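Local atomic coordinates of hemolysin (Enterococcus faecalis, PDB entry 2R2Z), a protein that is of unknown function but belongs to the UPF0053 membrane protein family, has zinc-binding sites, and may bind flavin adenine dinucleotide. Residues A[11-14]-A[18-21]; A[27-32]-A[85-90]; A[46-51]-A[63-68]; A[72-75]-A[81-84]. All blocks are in the same frame, centred on the assembly; numbering follows the deposited sequence. Where two conformers were deposited one is given.

Interaction 1: A[11-14]-A[18-21]; sequences TQVA and YLVQ
Two first torsions bring the aliphatic part of Gln12 (CB and CG) against the CD1-CE1 side of the Tyr18 ring: Gln12 swings CG opposite its own backbone N (chi1 -167°), whereas Tyr18 keeps CG beside the backbone N and opposite the carbonyl carbon (chi1 -59°). Beyond CG the glutamine chain runs extended across the phenol ring, and the amide and ring planes are inclined by only 14°. Gln12 CB comes to 3.6 Å from Tyr18 CE1, and Gln12 CG stands 4.1 Å from the centroid of the Tyr18 ring, an off-centre CH-pi contact. The amide is also tied back to its own strand, since Gln12 NE2 donates to Ala14 O over 3.0 Å, approaching from above the carbonyl plane.

On the other face of the hairpin formed by strands 10-14 and 17-21, Thr11 and Leu19 lie side by side. They form an antiparallel hydrogen-bonded pair, with Thr11 N to Leu19 O at 2.9 Å and Leu19 N to Thr11 O at 2.8 Å. The side chains of Val13 and Leu19 cross at roughly a right angle, Val13 CG1 packing 3.8 Å from Leu19 CD1. Past this point regular pairing gives way to a classic beta bulge, in which Val13 and Ala14 together face Glu17, a zinc ligand. Tyr18 also meets Phe33 edge-to-face.

The backbone pair fixes the register and, with the apolar and CH-pi packing, joins the two strands; the bond to Ala14 O only orients the Gln12 amide.

Interaction 2: A[27-32]-A[85-90]; sequences DEFNEV and LRVHFY
Helix 26-33 packs on strand 81-89 of the antiparallel sheet, and in the contact of segments 27-32 and 85-90, which buries a modest 98 Å², Phe29 of the helix meets Val87 and Phe89. A fully extended first torsion (chi1 -179°) points the phenylalanine out from the helix so that the far end of its ring reaches the strand; together with the valine side chain it fills the 10.7 Å between Phe29 CA and Val87 CA. The two methyls of Val87 receive neighbouring ring atoms: Phe29 CZ lies 4.0 Å from Val87 CG1, which sits at the ring edge near its plane, and Phe29 CE1 lies equally far from Val87 CG2.

Helices 26-33 and 45-53 cover the same face of the sheet, giving a two-layer alpha/beta arrangement in which Leu85, Val87 and Phe89, every second residue of the strand, turn their CB atoms toward helix 26-33. Phe89 comes in obliquely, its CZ 4.2 Å from Phe29 CZ. Phe33, one helical turn after Phe29, meets both rings with planes inclined by about 45° and 35°. Phe29 also touches Val20, Leu37 and Met45.

Interaction 3: A[46-51]-A[63-68]; sequences AGYLIT and PSFEVG
Leu49, Tyr48 and Phe65 account for most of the surface buried here, in nearly equal shares. The tightest approach belongs to Leu49, whose CD1 lies 3.5 Å from Phe65 CB; the two side chains slide past each other in opposite directions, and that same methyl stands obliquely to the Phe65 ring. Tyr48 reaches farther. The trans first torsion of Tyr48 (chi1 -178°) carries the phenol away from the helix and sets its hydroxyl among apolar groups of the strand. Tyr48 OH meets the Phe65 ring at its edge, near the ring plane, 4.0 Å from Phe65 CE2, and it touches Val67 CG1 at 3.8 Å. The Tyr48 and Phe65 side chains cross at about a right angle.

These residues join helix 45-53 to strand 64-67, which is the outermost strand on its side of the five-stranded antiparallel sheet. The axes of the short segments cross at 97° with a closest separation of 9.2 Å, so the helix runs across the strand and meets it over two alternate residues, Phe65 and Val67. Leu72 of the adjacent strand 70-78 touches both Tyr48 and Leu49, extending the packing toward the middle of the sheet, where Leu49 also meets Leu82 and Leu85 of strand 81-89.

Interaction 4: A[72-75]-A[81-84]; sequences LTAE and RLLV
Segments 72-75 and 81-84 approach at a steep 104° between their short axes, drawing nearest at Glu75 and Val84, where the CA atoms stand 5.5 Å apart. One backbone bond joins them across this gap: Glu75 N donates to Val84 O over 3.0 Å. Its N-H...O angle of 135° is well short of straight, consistent with strands that are coiling here rather than running flat beside each other. Glu75 CB follows the amide in, coming to 3.4 Å from Val84 O.

Leu82 supplies the apolar part. With chi1 at 170° its CG projects on the far side from the main-chain nitrogen, and this sends the branched end toward the other strand, where Leu82 CD1 rests 3.9 Å from Ala74 CA and 4.0 Å from Ala74 CB. The small alanine thus presents both backbone and methyl to a single leucine branch, while Leu82 also touches Leu49 of helix 45-53.

The two segments belong to the beta hairpin of strands 70-78 and 81-89, in which Leu83 and Val84 both face Glu76 in a classic beta bulge. An extra residue on one strand is accommodated there, which is consistent with the steep crossing.

Beyond CB the Glu75 side chain leaves Val84. A bend at chi2 turns the carboxylate aside, and its two oxygens are engaged separately, OE1 in a salt bridge with Arg86 NE and OE2 in one with Lys62 NZ. Arg86 also bridges to Glu17, a residue seen to bind zinc, so Glu75 is linked to that site through Arg86.

All four contacts lie in one transporter-associated domain, built on an antiparallel sheet with strand order 10-14, 17-21, 81-89, 70-78, 64-67. Interaction 1 closes first along the chain; interactions 3 and 4 then follow in sequence within the long span bracketed by interaction 2. Strand 81-89 is shared by interactions 2 and 4 and hydrogen-bonds to strand 17-21 of interaction 1. Interactions 1 and 3, at opposite margins of the sheet, have centres about 16 Å apart, whereas those of 3 and 4 are about 9 Å apart. Interactions 2 and 3 seat the two helices on one sheet face, Leu85 packing against Leu49, so the late central strand ties the early and middle parts of the chain together.

Interaction 1: A[11-14]-A[18-21]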
loop_
_atom_site.group_PDB
_atom_site.type_symbol
_atom_site.label_atom_id
_atom_site.label_comp_id
_atom_site.label_asym_id
_atom_site.label_seq_id
_atom_site.Cartn_x
_atom_site.Cartn_y
_atom_site.Cartn_z
ATOM N N THR A 11 0.487 3.305 -10.666
ATOM C CA THR A 11 1.420 3.764 -11.669
ATOM C C THR A 11 2.834 3.524 -11.184
ATOM O O THR A 11 3.144 3.644 -9.991
ATOM C CB THR A 11 1.282 5.249 -12.014
ATOM O OG1 THR A 11 2.257 5.570 -13.026
ATOM C CG2 THR A 11 1.497 6.127 -10.784
ATOM N N GLN A 12 3.709 3.166 -12.104
ATOM C CA GLN A 12 5.127 3.202 -11.813
ATOM C C GLN A 12 5.603 4.638 -11.657
ATOM O O GLN A 12 5.038 5.557 -12.269
ATOM C CB GLN A 12 5.898 2.485 -12.906
ATOM C CG GLN A 12 7.325 2.195 -12.539
ATOM C CD GLN A 12 8.027 1.353 -13.577
ATOM O OE1 GLN A 12 7.505 1.120 -14.669
ATOM N NE2 GLN A 12 9.233 0.932 -13.268
ATOM N N VAL A 13 6.627 4.817 -10.821
ATOM C CA VAL A 13 7.364 6.076 -10.766
ATOM C C VAL A 13 8.852 5.905 -11.073
ATOM O O VAL A 13 9.496 6.843 -11.558
ATOM C CB VAL A 13 7.127 6.874 -9.450
ATOM C CG1 VAL A 13 5.687 7.352 -9.384
ATOM C CG2 VAL A 13 7.480 6.063 -8.213
ATOM N N ALA A 14 9.425 4.732 -10.817
ATOM C CA ALA A 14 10.848 4.518 -11.046
ATOM C C ALA A 14 11.091 3.025 -11.003
ATOM O O ALA A 14 10.177 2.249 -10.724
ATOM C CB ALA A 14 11.702 5.219 -9.989
ATOM N N TYR A 18 6.432 2.255 -7.137
ATOM C CA TYR A 18 5.099 2.478 -7.703
ATOM C C TYR A 18 4.254 3.252 -6.707
ATOM O O TYR A 18 4.515 3.214 -5.491
ATOM C CB TYR A 18 4.402 1.126 -8.000
ATOM C CG TYR A 18 5.164 0.242 -8.961
ATOM C CD1 TYR A 18 4.796 0.163 -10.303
ATOM C CD2 TYR A 18 6.289 -0.461 -8.541
ATOM C CE1 TYR A 18 5.520 -0.641 -11.193
ATOM C CE2 TYR A 18 7.027 -1.231 -9.418
ATOM C CZ TYR A 18 6.641 -1.305 -10.742
ATOM O OH TYR A 18 7.389 -2.102 -11.583
ATOM N N LEU A 19 3.241 3.946 -7.218
ATOM C CA LEU A 19 2.174 4.521 -6.403
ATOM C C LEU A 19 0.918 3.712 -6.660
ATOM O O LEU A 19 0.569 3.437 -7.805
ATOM C CB LEU A 19 1.940 5.999 -6.761
ATOM C CG LEU A 19 3.148 6.908 -6.529
ATOM C CD1 LEU A 19 2.872 8.317 -7.065
ATOM C CD2 LEU A 19 3.532 6.984 -5.052
ATOM N N VAL A 20 0.255 3.321 -5.584
ATOM C CA VAL A 20 -0.911 2.441 -5.654
ATOM C C VAL A 20 -2.084 3.126 -4.970
ATOM O O VAL A 20 -1.953 3.600 -3.837
ATOM C CB VAL A 20 -0.595 1.092 -4.978
ATOM C CG1 VAL A 20 -1.875 0.240 -4.762
ATOM C CG2 VAL A 20 0.443 0.347 -5.810
ATOM N N GLN A 21 -3.219 3.212 -5.657
ATOM C CA GLN A 21 -4.413 3.767 -5.050
ATOM C C GLN A 21 -4.902 2.859 -3.924
ATOM O O GLN A 21 -4.917 1.630 -4.052
ATOM C CB GLN A 21 -5.498 3.965 -6.122
ATOM C CG GLN A 21 -5.036 4.885 -7.275
ATOM C CD GLN A 21 -4.786 6.307 -6.813
ATOM O OE1 GLN A 21 -5.632 6.894 -6.147
ATOM N NE2 GLN A 21 -3.628 6.867 -7.158
#

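Interaction 2: A[27-32]-A[85-90]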
loop_
_atom_site.group_PDB
_atom_site.type_symbol
_atom_site.label_atom_id
_atom_site.label_comp_id
_atom_site.label_asym_id
_atom_site.label_seq_id
_atom_site.Cartn_x
_atom_site.Cartn_y
_atom_site.Cartn_z
ATOM N N ASP A 27 -6.136 -8.580 -3.811
ATOM C CA ASP A 27 -6.028 -9.624 -4.826
ATOM C C ASP A 27 -5.534 -9.078 -6.180
ATOM O O ASP A 27 -4.763 -9.736 -6.881
ATOM C CB ASP A 27 -7.375 -10.346 -4.979
ATOM C CG ASP A 27 -7.772 -11.137 -3.734
ATOM O OD1 ASP A 27 -6.889 -11.491 -2.922
ATOM O OD2 ASP A 27 -8.989 -11.448 -3.574
ATOM N N GLU A 28 -5.979 -7.878 -6.542
ATOM C CA GLU A 28 -5.527 -7.189 -7.761
ATOM C C GLU A 28 -4.033 -6.858 -7.671
ATOM O O GLU A 28 -3.281 -7.074 -8.618
ATOM C CB GLU A 28 -6.327 -5.884 -7.969
ATOM C CG GLU A 28 -7.780 -6.074 -8.453
ATOM C CD GLU A 28 -8.644 -4.792 -8.435
ATOM O OE1 GLU A 28 -8.399 -3.824 -7.651
ATOM O OE2 GLU A 28 -9.631 -4.780 -9.216
ATOM N N PHE A 29 -3.621 -6.332 -6.523
ATOM C CA PHE A 29 -2.218 -6.026 -6.281
ATOM C C PHE A 29 -1.354 -7.282 -6.471
ATOM O O PHE A 29 -0.337 -7.246 -7.155
ATOM C CB PHE A 29 -2.067 -5.458 -4.857
ATOM C CG PHE A 29 -0.658 -5.085 -4.484
ATOM C CD1 PHE A 29 -0.206 -3.775 -4.628
ATOM C CD2 PHE A 29 0.204 -6.037 -3.960
ATOM C CE1 PHE A 29 1.093 -3.430 -4.271
ATOM C CE2 PHE A 29 1.496 -5.707 -3.608
ATOM C CZ PHE A 29 1.947 -4.399 -3.764
ATOM N N ASN A 30 -1.765 -8.405 -5.876
ATOM C CA ASN A 30 -0.988 -9.629 -6.020
ATOM C C ASN A 30 -0.898 -10.104 -7.464
ATOM O O ASN A 30 0.146 -10.566 -7.904
ATOM C CB ASN A 30 -1.578 -10.764 -5.185
ATOM C CG ASN A 30 -1.333 -10.612 -3.702
ATOM O OD1 ASN A 30 -0.405 -9.935 -3.247
ATOM N ND2 ASN A 30 -2.155 -11.294 -2.924
ATOM N N GLU A 31 -1.988 -9.972 -8.207
ATOM C CA GLU A 31 -1.989 -10.364 -9.617
ATOM C C GLU A 31 -1.026 -9.490 -10.434
ATOM O O GLU A 31 -0.230 -9.986 -11.234
ATOM C CB GLU A 31 -3.408 -10.280 -10.191
ATOM C CG GLU A 31 -3.531 -10.789 -11.627
ATOM C CD GLU A 31 -4.969 -10.990 -12.075
ATOM O OE1 GLU A 31 -5.674 -11.832 -11.476
ATOM O OE2 GLU A 31 -5.396 -10.323 -13.042
ATOM N N VAL A 32 -1.102 -8.182 -10.238
ATOM C CA VAL A 32 -0.257 -7.248 -10.989
ATOM C C VAL A 32 1.216 -7.401 -10.651
ATOM O O VAL A 32 2.058 -7.435 -11.553
ATOM C CB VAL A 32 -0.725 -5.796 -10.765
ATOM C CG1 VAL A 32 0.284 -4.801 -11.299
ATOM C CG2 VAL A 32 -2.082 -5.574 -11.424
ATOM N N LEU A 85 -0.718 4.754 -1.646
ATOM C CA LEU A 85 0.434 4.070 -1.051
ATOM C C LEU A 85 1.621 4.211 -1.976
ATOM O O LEU A 85 1.457 4.190 -3.186
ATOM C CB LEU A 85 0.141 2.559 -0.905
ATOM C CG LEU A 85 -0.870 2.097 0.139
ATOM C CD1 LEU A 85 -2.306 2.364 -0.332
ATOM C CD2 LEU A 85 -0.701 0.613 0.406
ATOM N N ARG A 86 2.815 4.306 -1.416
ATOM C CA ARG A 86 4.021 4.103 -2.191
ATOM C C ARG A 86 4.511 2.690 -1.924
ATOM O O ARG A 86 4.463 2.220 -0.791
ATOM C CB ARG A 86 5.077 5.129 -1.802
ATOM C CG ARG A 86 6.382 5.035 -2.608
ATOM C CD ARG A 86 7.456 5.962 -2.030
ATOM N NE ARG A 86 7.080 7.386 -2.025
ATOM C CZ ARG A 86 7.576 8.314 -2.836
ATOM N NH1 ARG A 86 8.437 8.009 -3.793
ATOM N NH2 ARG A 86 7.190 9.561 -2.686
ATOM N N VAL A 87 4.939 2.006 -2.976
ATOM C CA VAL A 87 5.440 0.654 -2.848
ATOM C C VAL A 87 6.835 0.555 -3.435
ATOM O O VAL A 87 7.050 0.961 -4.582
ATOM C CB VAL A 87 4.520 -0.310 -3.603
ATOM C CG1 VAL A 87 4.940 -1.742 -3.363
ATOM C CG2 VAL A 87 3.041 -0.056 -3.251
ATOM N N HIS A 88 7.788 0.075 -2.627
ATOM C CA HIS A 88 9.093 -0.262 -3.147
ATOM C C HIS A 88 9.329 -1.757 -3.071
ATOM O O HIS A 88 8.980 -2.421 -2.092
ATOM C CB HIS A 88 10.189 0.485 -2.410
ATOM C CG HIS A 88 11.434 0.629 -3.216
ATOM N ND1 HIS A 88 12.352 -0.387 -3.369
ATOM C CD2 HIS A 88 11.893 1.665 -3.950
ATOM C CE1 HIS A 88 13.333 0.023 -4.149
ATOM N NE2 HIS A 88 13.079 1.265 -4.516
ATOM N N PHE A 89 9.911 -2.297 -4.134
ATOM C CA PHE A 89 10.287 -3.704 -4.206
ATOM C C PHE A 89 11.789 -3.867 -4.076
ATOM O O PHE A 89 12.549 -3.149 -4.708
ATOM C CB PHE A 89 9.828 -4.318 -5.535
ATOM C CG PHE A 89 8.346 -4.373 -5.679
ATOM C CD1 PHE A 89 7.647 -5.472 -5.217
ATOM C CD2 PHE A 89 7.633 -3.339 -6.262
ATOM C CE1 PHE A 89 6.274 -5.537 -5.323
ATOM C CE2 PHE A 89 6.251 -3.398 -6.373
ATOM C CZ PHE A 89 5.572 -4.503 -5.898
ATOM N N TYR A 90 12.203 -4.797 -3.226
ATOM C CA TYR A 90 13.620 -5.104 -3.024
ATOM C C TYR A 90 13.961 -6.512 -3.499
ATOM O O TYR A 90 13.076 -7.309 -3.814
ATOM C CB TYR A 90 13.998 -4.921 -1.557
ATOM C CG TYR A 90 13.693 -3.541 -1.061
ATOM C CD1 TYR A 90 14.586 -2.490 -1.261
ATOM C CD2 TYR A 90 12.486 -3.274 -0.416
ATOM C CE1 TYR A 90 14.287 -1.203 -0.812
ATOM C CE2 TYR A 90 12.181 -2.008 0.031
ATOM C CZ TYR A 90 13.079 -0.977 -0.163
ATOM O OH TYR A 90 12.755 0.278 0.281
#

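Interaction 3: A[46-51]-A[63-68]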
loop_
_atom_site.group_PDB
_atom_site.type_symbol
_atom_site.label_atom_id
_atom_site.label_comp_id
_atom_site.label_asym_id
_atom_site.label_seq_id
_atom_site.Cartn_x
_atom_site.Cartn_y
_atom_site.Cartn_z
ATOM N N ALA A 46 -5.558 0.067 0.974
ATOM C CA ALA A 46 -5.698 1.037 2.072
ATOM C C ALA A 46 -5.974 0.330 3.404
ATOM O O ALA A 46 -5.351 0.624 4.430
ATOM C CB ALA A 46 -6.811 2.041 1.793
ATOM N N GLY A 47 -6.930 -0.596 3.395
ATOM C CA GLY A 47 -7.271 -1.344 4.596
ATOM C C GLY A 47 -6.087 -2.172 5.047
ATOM O O GLY A 47 -5.815 -2.281 6.243
ATOM N N TYR A 48 -5.369 -2.767 4.097
ATOM C CA TYR A 48 -4.204 -3.584 4.410
ATOM C C TYR A 48 -3.165 -2.770 5.186
ATOM O O TYR A 48 -2.714 -3.174 6.266
ATOM C CB TYR A 48 -3.607 -4.136 3.111
ATOM C CG TYR A 48 -2.421 -5.047 3.343
ATOM C CD1 TYR A 48 -2.593 -6.430 3.461
ATOM C CD2 TYR A 48 -1.138 -4.523 3.474
ATOM C CE1 TYR A 48 -1.498 -7.255 3.701
ATOM C CE2 TYR A 48 -0.047 -5.340 3.731
ATOM C CZ TYR A 48 -0.227 -6.699 3.834
ATOM O OH TYR A 48 0.886 -7.467 4.063
ATOM N N LEU A 49 -2.767 -1.635 4.637
ATOM C CA LEU A 49 -1.683 -0.885 5.252
ATOM C C LEU A 49 -2.100 -0.273 6.584
ATOM O O LEU A 49 -1.331 -0.304 7.537
ATOM C CB LEU A 49 -1.097 0.154 4.294
ATOM C CG LEU A 49 0.087 0.957 4.855
ATOM C CD1 LEU A 49 1.239 0.051 5.339
ATOM C CD2 LEU A 49 0.628 1.940 3.828
ATOM N N ILE A 50 -3.307 0.280 6.645
ATOM C CA ILE A 50 -3.805 0.838 7.898
ATOM C C ILE A 50 -3.799 -0.227 9.000
ATOM O O ILE A 50 -3.300 0.011 10.101
ATOM C CB ILE A 50 -5.212 1.473 7.717
ATOM C CG1 ILE A 50 -5.130 2.780 6.902
ATOM C CG2 ILE A 50 -5.917 1.673 9.081
ATOM C CD1 ILE A 50 -4.201 3.868 7.467
ATOM N N THR A 51 -4.314 -1.414 8.680
ATOM C CA THR A 51 -4.372 -2.512 9.642
ATOM C C THR A 51 -2.960 -2.907 10.066
ATOM O O THR A 51 -2.697 -3.076 11.250
ATOM C CB THR A 51 -5.086 -3.727 9.055
ATOM O OG1 THR A 51 -6.421 -3.349 8.686
ATOM C CG2 THR A 51 -5.155 -4.868 10.089
ATOM N N PRO A 63 4.467 6.878 7.496
ATOM C CA PRO A 63 5.052 5.664 8.041
ATOM C C PRO A 63 5.035 4.543 7.014
ATOM O O PRO A 63 4.279 4.591 6.035
ATOM C CB PRO A 63 4.126 5.333 9.202
ATOM C CG PRO A 63 2.804 5.853 8.765
ATOM C CD PRO A 63 3.137 7.154 8.069
ATOM N N SER A 64 5.838 3.520 7.280
ATOM C CA SER A 64 5.926 2.387 6.382
ATOM C C SER A 64 5.783 1.063 7.112
ATOM O O SER A 64 5.959 0.959 8.338
ATOM C CB SER A 64 7.245 2.415 5.622
ATOM O OG SER A 64 8.327 2.303 6.520
ATOM N N PHE A 65 5.431 0.045 6.339
ATOM C CA PHE A 65 5.328 -1.332 6.793
ATOM C C PHE A 65 6.077 -2.181 5.781
ATOM O O PHE A 65 5.838 -2.081 4.571
ATOM C CB PHE A 65 3.865 -1.764 6.859
ATOM C CG PHE A 65 3.685 -3.189 7.277
ATOM C CD1 PHE A 65 3.939 -3.586 8.594
ATOM C CD2 PHE A 65 3.256 -4.139 6.364
ATOM C CE1 PHE A 65 3.776 -4.913 8.992
ATOM C CE2 PHE A 65 3.081 -5.460 6.747
ATOM C CZ PHE A 65 3.345 -5.844 8.065
ATOM N N GLU A 66 6.972 -3.020 6.282
ATOM C CA GLU A 66 7.729 -3.910 5.415
ATOM C C GLU A 66 7.206 -5.331 5.567
ATOM O O GLU A 66 6.859 -5.761 6.673
ATOM C CB GLU A 66 9.219 -3.816 5.740
ATOM C CG GLU A 66 9.710 -2.361 5.698
ATOM C CD GLU A 66 11.212 -2.210 5.808
ATOM O OE1 GLU A 66 11.947 -2.941 5.104
ATOM O OE2 GLU A 66 11.653 -1.340 6.594
ATOM N N VAL A 67 7.142 -6.056 4.454
ATOM C CA VAL A 67 6.675 -7.432 4.449
ATOM C C VAL A 67 7.351 -8.116 3.263
ATOM O O VAL A 67 7.254 -7.642 2.137
ATOM C CB VAL A 67 5.112 -7.508 4.431
ATOM C CG1 VAL A 67 4.491 -6.711 3.280
ATOM C CG2 VAL A 67 4.655 -8.954 4.403
ATOM N N GLY A 68 8.076 -9.203 3.512
ATOM C CA GLY A 68 8.813 -9.866 2.441
ATOM C C GLY A 68 9.772 -8.892 1.793
ATOM O O GLY A 68 10.515 -8.194 2.468
#

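Interaction 4: A[72-75]-A[81-84]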
loop_
_atom_site.group_PDB
_atom_site.type_symbol
_atom_site.label_atom_id
_atom_site.label_comp_id
_atom_site.label_asym_id
_atom_site.label_seq_id
_atom_site.Cartn_x
_atom_site.Cartn_y
_atom_site.Cartn_z
ATOM N N LEU A 72 5.766 -0.797 2.057
ATOM C CA LEU A 72 4.547 -0.028 1.776
ATOM C C LEU A 72 4.570 1.229 2.634
ATOM O O LEU A 72 4.728 1.128 3.848
ATOM C CB LEU A 72 3.324 -0.856 2.143
ATOM C CG LEU A 72 3.125 -2.158 1.376
ATOM C CD1 LEU A 72 1.956 -2.919 2.002
ATOM C CD2 LEU A 72 2.871 -1.901 -0.093
ATOM N N THR A 73 4.398 2.381 2.013
ATOM C CA THR A 73 4.429 3.646 2.738
ATOM C C THR A 73 3.114 4.360 2.537
ATOM O O THR A 73 2.553 4.356 1.444
ATOM C CB THR A 73 5.590 4.536 2.235
ATOM O OG1 THR A 73 6.824 3.834 2.419
ATOM C CG2 THR A 73 5.637 5.865 2.976
ATOM N N ALA A 74 2.605 4.995 3.586
ATOM C CA ALA A 74 1.391 5.784 3.472
ATOM C C ALA A 74 1.779 7.115 2.849
ATOM O O ALA A 74 2.257 8.020 3.555
ATOM C CB ALA A 74 0.780 5.993 4.866
ATOM N N GLU A 75 1.557 7.257 1.546
ATOM C CA GLU A 75 2.053 8.414 0.818
ATOM C C GLU A 75 1.143 9.625 0.909
ATOM O O GLU A 75 1.623 10.751 0.989
ATOM C CB GLU A 75 2.299 8.042 -0.640
ATOM C CG GLU A 75 3.138 9.064 -1.360
ATOM C CD GLU A 75 4.527 9.253 -0.729
ATOM O OE1 GLU A 75 5.110 8.321 -0.110
ATOM O OE2 GLU A 75 5.048 10.353 -0.842
ATOM N N ARG A 81 -8.641 8.773 5.552
ATOM C CA ARG A 81 -8.573 7.848 4.436
ATOM C C ARG A 81 -7.168 7.779 3.845
ATOM O O ARG A 81 -6.561 8.812 3.531
ATOM C CB ARG A 81 -9.539 8.285 3.348
ATOM C CG ARG A 81 -9.432 7.466 2.087
ATOM C CD ARG A 81 -10.387 7.990 1.045
ATOM N NE ARG A 81 -10.381 7.185 -0.170
ATOM C CZ ARG A 81 -11.212 7.397 -1.183
ATOM N NH1 ARG A 81 -12.113 8.369 -1.110
ATOM N NH2 ARG A 81 -11.153 6.635 -2.257
ATOM N N LEU A 82 -6.657 6.562 3.693
ATOM C CA LEU A 82 -5.396 6.356 3.002
ATOM C C LEU A 82 -5.652 6.336 1.506
ATOM O O LEU A 82 -6.197 5.369 0.968
ATOM C CB LEU A 82 -4.727 5.074 3.492
ATOM C CG LEU A 82 -3.507 4.578 2.708
ATOM C CD1 LEU A 82 -2.445 5.672 2.563
ATOM C CD2 LEU A 82 -2.914 3.360 3.407
ATOM N N LEU A 83 -5.301 7.416 0.849
ATOM C CA LEU A 83 -5.581 7.628 -0.572
ATOM C C LEU A 83 -4.588 6.892 -1.483
ATOM O O LEU A 83 -4.990 6.323 -2.458
ATOM C CB LEU A 83 -5.553 9.119 -0.929
ATOM C CG LEU A 83 -6.743 10.056 -0.751
ATOM C CD1 LEU A 83 -6.437 11.380 -1.440
ATOM C CD2 LEU A 83 -8.028 9.470 -1.310
ATOM N N VAL A 84 -3.301 7.070 -1.174
ATOM C CA VAL A 84 -2.249 6.560 -2.059
ATOM C C VAL A 84 -1.152 5.939 -1.220
ATOM O O VAL A 84 -0.701 6.536 -0.227
ATOM C CB VAL A 84 -1.658 7.700 -2.959
ATOM C CG1 VAL A 84 -0.627 7.139 -3.918
ATOM C CG2 VAL A 84 -2.770 8.395 -3.763
#